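Local structure of luciferase-like monooxygenase (Streptomyces bottropensis, 7BIP) at residues A[25-28]-A[29-33]; A[147-151]-A[152-156]; A[205-208]-A[209-212]. The protein probably acts as a flavin-dependent type of monooxygenase of the bacterial luciferase family, working in the biosynthesis of the aromatic polyketide rishirilide. All blocks are in the same frame, centred on the assembly; numbering follows the deposited sequence.

Contact 1 of 3, residues A[25-28]-A[29-33]; sequences SLRL and AELAD
Arg27 carries CG opposite its backbone N (chi1 179°) and then bends at chi2 (51°), which curls the guanidinium forward along the helix axis to Glu30, one turn on. Glu30 answers with CG beside its own backbone N and an extended chain, and the two side chains meet at about a right angle. The result is an i to i+3 salt bridge in which Arg27 NH1 donates to Glu30 OE1 at 3.0 Å. The N-H...O angle of 158° makes the bond fairly straight. The oxygen lies at the edge of the guanidinium, close to its plane, and offers the anti lone pair, the one turned away from OE2. The same Glu30 OE1 also lies 3.3 Å from Arg27 CD. Neither charge has a single mate, for Arg27 NH1 also bridges to Glu34 and Glu30 OE2 to Arg67, so a chain of alternating charges runs over this side of the helix. Beneath it the backbone keeps regular alpha-helical i to i+4 bonds, such as Leu31 N to Arg27 O at 2.8 Å. Helix 18-35 belongs to a beta-alpha-beta unit of the TIM-barrel fold: Ala29 and Ala32 lie against Val40 of strand 39-42, Leu26 packs on helix 57-67 and on Ile98 of the second subunit, and Leu28 meets Phe332 and Met339 of helix 332-345.

Contact 2 of 3, residues A[147-151]-A[152-156]; sequences VWEGT and FHRFG. With EDO (1,2-ethanediol), chain J.
Trp148 and Phe155 face each other as a hydrogen-bonded pair of an antiparallel beta hairpin, strands 146-149 and 154-158, and their side chains form its tightly packed side. Two backbone bonds join them, Trp148 N to Phe155 O at 2.8 Å and Phe155 N to Trp148 O at 2.9 Å. Trp148 CB sits over one face of the Phe155 ring, 3.8 Å from its centroid, in a CH-pi contact. Phe155 can offer that face because its CG stands between the backbone N and the carbonyl carbon (chi1 52°). The ring planes of the pair are 30° apart but slid past each other. This side is closed by Ala136 and Arg139 of helix 126-142 against Trp148 and by Leu86 of helix 85-98 against Phe155.

Glu149 and Arg154, a non-hydrogen-bonded pair, point to the other face of the sheet, where the contact is loose, while Arg154 N bonds to Glu120 of the second subunit. Their charged atoms do not touch; Glu149 OE1 comes to 3.7 Å from Arg154 CD, and a water joins Glu149 OE1 to Arg154 NH1. A 1,2-ethanediol, probably from the crystallisation liquor, donates a weak bond to Glu149 OE2. At the turn, Thr151 CG2 stands over the Phe152 ring, 3.7 Å from its centroid, and another water, at the edge of the indole and in its plane, accepts from Trp148 NE1 at 3.1 Å and from Phe152 N.

Contact 3 of 3, residues A[205-208]-A[209-212]; sequences VQKT and LSLY
Val205 and Leu209, one helical turn apart, touch through Val205 CG1 and Leu209 CD1 at 4.0 Å, their side chains lying side by side and pointing the same way. Across the segments the hydrogen bonds are all main-chain: four i to i+4 bonds join the carbonyls of 205-208 to the N-H groups of 209-212. Leu209 N donates to Val205 O at 2.9 Å, Ser210 N to Gln206 O, Leu211 N to Lys207 O and Tyr212 N to Thr208 O at 2.8 Å. The third is the straightest, with an N-H...O angle of 169°.

Helix 202-218 is the connecting helix of a beta-alpha-beta unit in the TIM-barrel fold, between strands 192-195 and 228-236. Val205 and Leu209 turn to Leu195 and Met230 of these strands. Three side-chain polar groups bond to carbonyls beyond the two segments. Thr208 holds OG1 beside its own backbone N (chi1 -60°), which lets it bond to Gln204 O, an acceptor one turn back in the same helix. Gln206 NE2 bonds to Trp315 O and Tyr212 OH to His191 O, so a buried tyrosine has its hydroxyl engaged.

Leu211 CG also lies close to Lys207 O, at 3.1 Å. Leu211 leans on Pro180 of helix 180-188 as well, and a glycine here would probably thin the packing on Pro180, leaving Thr208 as its neighbour from these two segments, and uncover the Lys207 carbonyl.

How the contacts relate
Contacts 1 and 3 are single stretches of two different helices, each connecting parallel strands of the barrel; they lie on opposite sides of the chain's centre, their own centres about 32 Å apart. Contact 1 is buried, contact 3 partly buried, and contact 2 a surface hairpin, its centre about 28 Å from the chain's centre against 16 Å and 19 Å for contacts 1 and 3. Both helices present apolar residues to the strands, but contact 1 adds a salt-bridge network, whereas in contact 3 three polar side-chain ends go to carbonyl oxygens. Contact 2 splits by face, aromatic packing on one and water-mediated charge on the other. Contacts 1 and 2 both reach the second subunit; contact 3 does not.

Contact 1 of 3, residues A[25-28]-A[29-33]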
# COMPACT_ATOMS: atom_id res chain seq x y z
N SER A 25 6.51 0.76 15.00
CA SER A 25 6.86 -0.33 14.10
C SER A 25 7.84 0.12 13.02
O SER A 25 8.74 -0.63 12.65
CB SER A 25 5.60 -0.91 13.45
OG SER A 25 4.97 -1.79 14.37
N LEU A 26 7.65 1.33 12.48
CA LEU A 26 8.61 1.82 11.49
C LEU A 26 9.99 2.02 12.12
O LEU A 26 11.02 1.79 11.46
CB LEU A 26 8.12 3.12 10.84
CG LEU A 26 6.96 2.94 9.85
CD1 LEU A 26 6.38 4.29 9.45
CD2 LEU A 26 7.42 2.16 8.61
N ARG A 27 10.05 2.45 13.38
CA ARG A 27 11.35 2.61 14.03
C ARG A 27 12.01 1.25 14.26
O ARG A 27 13.24 1.14 14.14
CB ARG A 27 11.19 3.38 15.34
CG ARG A 27 12.48 3.57 16.13
CD ARG A 27 13.60 4.15 15.28
NE ARG A 27 14.90 4.02 15.95
CZ ARG A 27 16.07 3.97 15.32
NH1 ARG A 27 16.11 4.06 14.00
NH2 ARG A 27 17.19 3.85 16.02
N LEU A 28 11.22 0.21 14.58
CA LEU A 28 11.80 -1.13 14.71
C LEU A 28 12.30 -1.64 13.36
O LEU A 28 13.32 -2.35 13.30
CB LEU A 28 10.78 -2.10 15.31
CG LEU A 28 10.38 -1.77 16.76
CD1 LEU A 28 9.17 -2.57 17.18
CD2 LEU A 28 11.54 -2.03 17.72
N ALA A 29 11.59 -1.33 12.28
CA ALA A 29 12.09 -1.65 10.95
C ALA A 29 13.42 -0.96 10.68
O ALA A 29 14.34 -1.57 10.12
CB ALA A 29 11.04 -1.26 9.90
N GLU A 30 13.55 0.32 11.07
CA GLU A 30 14.83 1.02 10.95
C GLU A 30 15.91 0.35 11.79
O GLU A 30 17.06 0.21 11.34
CB GLU A 30 14.67 2.48 11.39
CG GLU A 30 13.85 3.34 10.41
CD GLU A 30 13.49 4.71 10.99
OE1 GLU A 30 13.90 5.00 12.13
OE2 GLU A 30 12.82 5.51 10.31
N LEU A 31 15.57 -0.05 13.01
CA LEU A 31 16.54 -0.73 13.86
C LEU A 31 16.95 -2.07 13.26
O LEU A 31 18.13 -2.46 13.34
CB LEU A 31 15.98 -0.90 15.27
CG LEU A 31 16.98 -1.33 16.34
CD1 LEU A 31 18.00 -0.22 16.60
CD2 LEU A 31 16.24 -1.69 17.62
N ALA A 32 16.01 -2.81 12.66
CA ALA A 32 16.38 -4.03 11.94
C ALA A 32 17.42 -3.74 10.87
O ALA A 32 18.41 -4.47 10.72
CB ALA A 32 15.12 -4.66 11.33
N ASP A 33 17.19 -2.68 10.09
CA ASP A 33 18.15 -2.24 9.08
C ASP A 33 19.52 -1.95 9.69
O ASP A 33 20.55 -2.46 9.23
CB ASP A 33 17.58 -1.00 8.38
CG ASP A 33 18.09 -0.81 6.96
OD1 ASP A 33 18.26 -1.82 6.25
OD2 ASP A 33 18.27 0.35 6.56

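Contact 2 of 3, residues A[147-151]-A[152-156]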
# COMPACT_ATOMS: atom_id res chain seq x y z
N VAL A 147 -3.67 -14.52 -20.62
CA VAL A 147 -5.08 -14.87 -20.71
C VAL A 147 -5.37 -15.81 -19.55
O VAL A 147 -4.88 -16.95 -19.53
CB VAL A 147 -5.44 -15.50 -22.05
CG1 VAL A 147 -6.92 -15.79 -22.08
CG2 VAL A 147 -5.06 -14.54 -23.18
N TRP A 148 -6.10 -15.32 -18.56
CA TRP A 148 -6.38 -16.07 -17.34
C TRP A 148 -7.87 -16.39 -17.34
O TRP A 148 -8.71 -15.49 -17.23
CB TRP A 148 -5.96 -15.28 -16.10
CG TRP A 148 -6.28 -16.04 -14.84
CD1 TRP A 148 -7.31 -15.80 -13.98
CD2 TRP A 148 -5.58 -17.18 -14.33
NE1 TRP A 148 -7.30 -16.72 -12.96
CE2 TRP A 148 -6.25 -17.57 -13.14
CE3 TRP A 148 -4.47 -17.91 -14.76
CZ2 TRP A 148 -5.83 -18.66 -12.37
CZ3 TRP A 148 -4.05 -18.99 -13.99
CH2 TRP A 148 -4.73 -19.35 -12.81
N GLU A 149 -8.20 -17.68 -17.48
CA GLU A 149 -9.58 -18.13 -17.57
C GLU A 149 -9.96 -18.81 -16.27
O GLU A 149 -10.34 -19.98 -16.25
CB GLU A 149 -9.73 -19.07 -18.77
CG GLU A 149 -9.43 -18.38 -20.07
CD GLU A 149 -10.53 -17.40 -20.45
OE1 GLU A 149 -11.63 -17.47 -19.85
OE2 GLU A 149 -10.31 -16.57 -21.35
N GLY A 150 -9.87 -18.06 -15.18
CA GLY A 150 -9.92 -18.67 -13.87
C GLY A 150 -11.33 -18.99 -13.41
O GLY A 150 -12.33 -18.48 -13.92
N THR A 151 -11.36 -19.85 -12.39
CA THR A 151 -12.61 -20.19 -11.72
C THR A 151 -13.25 -18.95 -11.11
O THR A 151 -14.48 -18.81 -11.11
CB THR A 151 -12.35 -21.26 -10.65
OG1 THR A 151 -11.78 -22.44 -11.27
CG2 THR A 151 -13.65 -21.68 -9.94
N PHE A 152 -12.43 -18.02 -10.64
CA PHE A 152 -12.92 -16.86 -9.91
C PHE A 152 -12.73 -15.55 -10.64
O PHE A 152 -13.54 -14.65 -10.46
CB PHE A 152 -12.26 -16.82 -8.53
CG PHE A 152 -12.39 -18.12 -7.80
CD1 PHE A 152 -13.62 -18.49 -7.27
CD2 PHE A 152 -11.34 -19.02 -7.76
CE1 PHE A 152 -13.79 -19.72 -6.65
CE2 PHE A 152 -11.50 -20.27 -7.15
CZ PHE A 152 -12.72 -20.62 -6.59
N HIS A 153 -11.71 -15.43 -11.49
CA HIS A 153 -11.52 -14.22 -12.27
C HIS A 153 -11.11 -14.60 -13.68
O HIS A 153 -10.34 -15.54 -13.87
CB HIS A 153 -10.45 -13.32 -11.63
CG HIS A 153 -10.71 -13.02 -10.19
ND1 HIS A 153 -10.05 -13.65 -9.16
CD2 HIS A 153 -11.59 -12.17 -9.61
CE1 HIS A 153 -10.50 -13.20 -8.01
NE2 HIS A 153 -11.44 -12.30 -8.25
N ARG A 154 -11.63 -13.87 -14.67
CA ARG A 154 -11.28 -14.08 -16.07
C ARG A 154 -10.86 -12.76 -16.69
O ARG A 154 -11.59 -11.77 -16.61
CB ARG A 154 -12.44 -14.68 -16.85
CG ARG A 154 -12.89 -16.02 -16.31
CD ARG A 154 -14.01 -16.60 -17.16
NE ARG A 154 -15.31 -16.16 -16.67
CZ ARG A 154 -16.30 -15.75 -17.45
NH1 ARG A 154 -16.15 -15.73 -18.77
NH2 ARG A 154 -17.45 -15.37 -16.91
N PHE A 155 -9.68 -12.74 -17.30
CA PHE A 155 -9.20 -11.49 -17.88
C PHE A 155 -8.12 -11.81 -18.89
O PHE A 155 -7.55 -12.90 -18.89
CB PHE A 155 -8.68 -10.53 -16.79
CG PHE A 155 -7.65 -11.15 -15.86
CD1 PHE A 155 -6.33 -11.31 -16.25
CD2 PHE A 155 -8.01 -11.53 -14.57
CE1 PHE A 155 -5.39 -11.87 -15.38
CE2 PHE A 155 -7.10 -12.09 -13.71
CZ PHE A 155 -5.78 -12.26 -14.12
N GLY A 156 -7.84 -10.84 -19.75
CA GLY A 156 -6.74 -10.98 -20.67
C GLY A 156 -7.19 -11.15 -22.11
O GLY A 156 -8.36 -11.43 -22.38
C1 EDO J . -10.40 -15.46 -24.70
O1 EDO J . -11.30 -14.34 -24.74
C2 EDO J . -11.17 -16.71 -24.32
O2 EDO J . -10.26 -17.81 -24.14
O HOH W 1 -9.35 -17.47 -10.81
O HOH W 2 -13.44 -15.92 -20.44
O HOH W 3 -14.66 -16.93 -13.55

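Contact 3 of 3, residues A[205-208]-A[209-212]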
# COMPACT_ATOMS: atom_id res chain seq x y z
N VAL A 205 6.68 -30.90 12.08
CA VAL A 205 7.39 -29.93 11.25
C VAL A 205 8.53 -30.61 10.50
O VAL A 205 8.79 -30.31 9.33
CB VAL A 205 7.88 -28.75 12.11
CG1 VAL A 205 8.70 -27.78 11.26
CG2 VAL A 205 6.70 -28.03 12.74
N GLN A 206 9.22 -31.54 11.16
CA GLN A 206 10.32 -32.25 10.52
C GLN A 206 9.83 -33.07 9.33
O GLN A 206 10.49 -33.11 8.29
CB GLN A 206 11.02 -33.16 11.53
CG GLN A 206 11.95 -32.42 12.47
CD GLN A 206 12.63 -33.35 13.44
OE1 GLN A 206 11.97 -34.16 14.09
NE2 GLN A 206 13.95 -33.24 13.54
N LYS A 207 8.69 -33.74 9.48
CA LYS A 207 8.21 -34.58 8.39
C LYS A 207 7.70 -33.74 7.23
O LYS A 207 7.85 -34.11 6.07
CB LYS A 207 7.14 -35.55 8.89
CG LYS A 207 7.71 -36.73 9.68
CD LYS A 207 8.92 -37.36 8.99
CE LYS A 207 10.17 -37.31 9.88
NZ LYS A 207 11.42 -37.59 9.11
N THR A 208 7.09 -32.58 7.54
CA THR A 208 6.72 -31.64 6.49
C THR A 208 7.95 -31.15 5.74
O THR A 208 7.95 -31.06 4.51
CB THR A 208 5.96 -30.46 7.09
OG1 THR A 208 4.77 -30.93 7.73
CG2 THR A 208 5.58 -29.46 6.01
N LEU A 209 9.03 -30.84 6.47
CA LEU A 209 10.26 -30.41 5.81
C LEU A 209 10.83 -31.53 4.96
O LEU A 209 11.34 -31.28 3.85
CB LEU A 209 11.28 -29.95 6.86
CG LEU A 209 11.00 -28.55 7.43
CD1 LEU A 209 11.75 -28.33 8.74
CD2 LEU A 209 11.39 -27.49 6.42
N SER A 210 10.77 -32.76 5.45
CA SER A 210 11.26 -33.90 4.67
C SER A 210 10.46 -34.08 3.39
O SER A 210 11.02 -34.27 2.31
CB SER A 210 11.23 -35.17 5.52
OG SER A 210 11.89 -36.23 4.86
N LEU A 211 9.13 -34.03 3.50
CA LEU A 211 8.29 -34.11 2.30
C LEU A 211 8.58 -32.96 1.35
O LEU A 211 8.61 -33.15 0.12
CB LEU A 211 6.81 -34.11 2.69
CG LEU A 211 6.33 -35.23 3.60
CD1 LEU A 211 4.87 -35.01 3.96
CD2 LEU A 211 6.53 -36.59 2.95
N TYR A 212 8.79 -31.75 1.88
CA TYR A 212 9.08 -30.61 1.03
C TYR A 212 10.41 -30.79 0.32
O TYR A 212 10.51 -30.63 -0.90
CB TYR A 212 9.07 -29.32 1.86
CG TYR A 212 9.51 -28.09 1.10
CD1 TYR A 212 8.67 -27.49 0.17
CD2 TYR A 212 10.77 -27.53 1.32
CE1 TYR A 212 9.08 -26.37 -0.52
CE2 TYR A 212 11.18 -26.41 0.62
CZ TYR A 212 10.33 -25.83 -0.29
OH TYR A 212 10.73 -24.72 -0.99